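Putative sortase (Streptococcus pneumoniae, PDB 2W1K) is a class C sortase, a transpeptidase that probably helps to build the pneumococcal pilus by covalently joining pilin subunits at the cell surface. Local coordinates at residues 114-117 with 118-121. Numbering follows the deposited sequence.
Sequences RAEP and SHVF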
ATOM      1  N   ARG A 114      10.961  -2.432  -8.864  1.00 32.40           N
ATOM      2  CA  ARG A 114      12.181  -1.616  -8.697  1.00 32.47           C
ATOM      3  C   ARG A 114      12.639  -1.010 -10.040  1.00 33.46           C
ATOM      4  O   ARG A 114      13.110   0.148 -10.102  1.00 35.83           O
ATOM      5  CB  ARG A 114      13.320  -2.470  -8.174  1.00 30.92           C
ATOM      6  CG  ARG A 114      14.476  -1.608  -7.685  1.00 30.34           C
ATOM      7  CD  ARG A 114      13.973  -0.839  -6.479  1.00 29.43           C
ATOM      8  NE  ARG A 114      14.962   0.059  -5.869  1.00 30.80           N
ATOM      9  CZ  ARG A 114      15.918  -0.263  -4.972  1.00 35.21           C
ATOM     10  NH1 ARG A 114      16.184  -1.542  -4.567  1.00 32.59           N
ATOM     11  NH2 ARG A 114      16.683   0.738  -4.536  1.00 37.59           N
ATOM     12  N   ALA A 115      12.492  -1.789 -11.092  1.00 33.09           N
ATOM     13  CA  ALA A 115      12.983  -1.439 -12.427  1.00 36.38           C
ATOM     14  C   ALA A 115      12.118  -2.097 -13.538  1.00 37.38           C
ATOM     15  O   ALA A 115      12.638  -2.690 -14.460  1.00 39.42           O
ATOM     16  CB  ALA A 115      14.410  -1.902 -12.550  1.00 36.60           C
ATOM     17  N   GLU A 116      10.820  -2.093 -13.355  1.00 36.84           N
ATOM     18  CA  GLU A 116       9.813  -2.374 -14.363  1.00 38.39           C
ATOM     19  C   GLU A 116      10.023  -1.555 -15.655  1.00 38.61           C
ATOM     20  O   GLU A 116      10.219  -0.361 -15.579  1.00 38.09           O
ATOM     21  CB  GLU A 116       8.411  -2.020 -13.726  1.00 39.64           C
ATOM     22  CG  GLU A 116       7.274  -1.866 -14.694  1.00 38.27           C
ATOM     23  CD  GLU A 116       6.862  -3.229 -15.211  1.00 45.23           C
ATOM     24  OE1 GLU A 116       7.444  -4.261 -14.729  1.00 48.77           O
ATOM     25  OE2 GLU A 116       5.969  -3.271 -16.083  1.00 45.61           O
ATOM     26  N   PRO A 117       9.941  -2.214 -16.841  1.00 39.31           N
ATOM     27  CA  PRO A 117      10.344  -1.573 -18.043  1.00 41.37           C
ATOM     28  C   PRO A 117       9.649  -0.243 -18.269  1.00 42.94           C
ATOM     29  O   PRO A 117      10.190   0.594 -18.957  1.00 44.68           O
ATOM     30  CB  PRO A 117       9.980  -2.600 -19.143  1.00 39.48           C
ATOM     31  CG  PRO A 117      10.212  -3.846 -18.502  1.00 39.73           C
ATOM     32  CD  PRO A 117       9.591  -3.628 -17.123  1.00 40.33           C
ATOM     33  N   SER A 118       8.479   0.020 -17.732  1.00 43.50           N
ATOM     34  CA  SER A 118       7.936   1.264 -18.251  1.00 44.43           C
ATOM     35  C   SER A 118       7.539   2.335 -17.229  1.00 44.31           C
ATOM     36  O   SER A 118       7.029   3.356 -17.640  1.00 43.94           O
ATOM     37  CB  SER A 118       6.823   0.969 -19.300  1.00 46.01           C
ATOM     38  OG  SER A 118       6.388  -0.426 -19.308  1.00 47.69           O
ATOM     39  N   HIS A 119       7.840   2.109 -15.929  1.00 42.94           N
ATOM     40  CA  HIS A 119       7.388   2.938 -14.824  1.00 41.79           C
ATOM     41  C   HIS A 119       8.346   2.937 -13.667  1.00 39.05           C
ATOM     42  O   HIS A 119       8.849   1.923 -13.287  1.00 39.54           O
ATOM     43  CB  HIS A 119       6.047   2.408 -14.340  1.00 42.70           C
ATOM     44  CG  HIS A 119       4.995   2.439 -15.405  1.00 49.08           C
ATOM     45  ND1 HIS A 119       4.346   1.305 -15.855  1.00 53.68           N
ATOM     46  CD2 HIS A 119       4.546   3.460 -16.179  1.00 53.68           C
ATOM     47  CE1 HIS A 119       3.503   1.631 -16.821  1.00 54.59           C
ATOM     48  NE2 HIS A 119       3.609   2.931 -17.042  1.00 56.74           N
ATOM     49  N   VAL A 120       8.521   4.074 -13.039  1.00 36.99           N
ATOM     50  CA  VAL A 120       9.466   4.176 -11.912  1.00 34.82           C
ATOM     51  C   VAL A 120       9.072   3.376 -10.714  1.00 34.85           C
ATOM     52  O   VAL A 120       9.889   2.670 -10.156  1.00 33.21           O
ATOM     53  CB  VAL A 120       9.702   5.621 -11.554  1.00 36.35           C
ATOM     54  CG1 VAL A 120      10.688   5.728 -10.402  1.00 33.24           C
ATOM     55  CG2 VAL A 120      10.240   6.409 -12.841  1.00 30.61           C
ATOM     56  N   PHE A 121       7.786   3.454 -10.329  1.00 35.12           N
ATOM     57  CA  PHE A 121       7.253   2.696  -9.181  1.00 33.33           C
ATOM     58  C   PHE A 121       8.169   2.838  -7.965  1.00 33.29           C
ATOM     59  O   PHE A 121       8.481   4.013  -7.539  1.00 33.62           O
ATOM     60  CB  PHE A 121       6.990   1.225  -9.503  1.00 33.68           C
ATOM     61  CG  PHE A 121       5.862   1.004 -10.427  1.00 32.04           C
ATOM     62  CD1 PHE A 121       4.788   1.891 -10.463  1.00 35.67           C
ATOM     63  CD2 PHE A 121       5.861  -0.075 -11.306  1.00 34.44           C
ATOM     64  CE1 PHE A 121       3.620   1.726 -11.366  1.00 31.84           C
ATOM     65  CE2 PHE A 121       4.707  -0.332 -12.179  1.00 32.57           C
ATOM     66  CZ  PHE A 121       3.585   0.611 -12.235  1.00 34.49           C
TER
HETATM   67  O   HOH W   1      10.289   0.270 -11.888  1.00 50.99           O
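Glu116 and His119 close a local type I beta turn in the loop between strands 106-111 and 133-137 of the sortase domain. Pro117 and Ser118 hold the two corner positions. The turn sends the chain back on itself, and the runs 114-117 and 118-121 head in nearly opposite directions, 162° apart. One backbone bond spans the turn. His119 N gives this weak bond to Glu116 O at 3.4 Å, fairly straight at 165°.

At the open end of the turn, a water bridges Glu116 and His119. It accepts a weak bond from Glu116 N and donates to His119 O at 2.6 Å. The water thus continues the link between the arms where their backbones do not pair directly.

The side-chain contact is made by the aliphatic part of Glu116 with Phe121. The two side chains run alongside each other and point the same way. Glu116 CG lies 3.9 Å from Phe121 CE2, and Glu116 CB lies 4.0 Å from Phe121 CD2. Glu116 CG is anti to its own backbone nitrogen (chi1 164°), and this carries the methylene back along the ring. The Phe121 ring also has His119 CB over the centre of one face, 3.6 Å above its plane. The carboxylate of Glu116 stays apart from the imidazole, with OE2 4.9 Å from His119 ND1.

Near the start of the loop, the side chain of Arg114 leaves the backbone away from the returning arm. Its guanidinium forms salt bridges with Asp126, further along the same loop, and with Asp176, at the end of strand 168-176. NE also bonds to Arg123 O, and NH1 to Cys175 O. The buried Phe121 rests on His113. The turn itself is largely exposed, while Arg114 ties the loop to the end of strand 168-176.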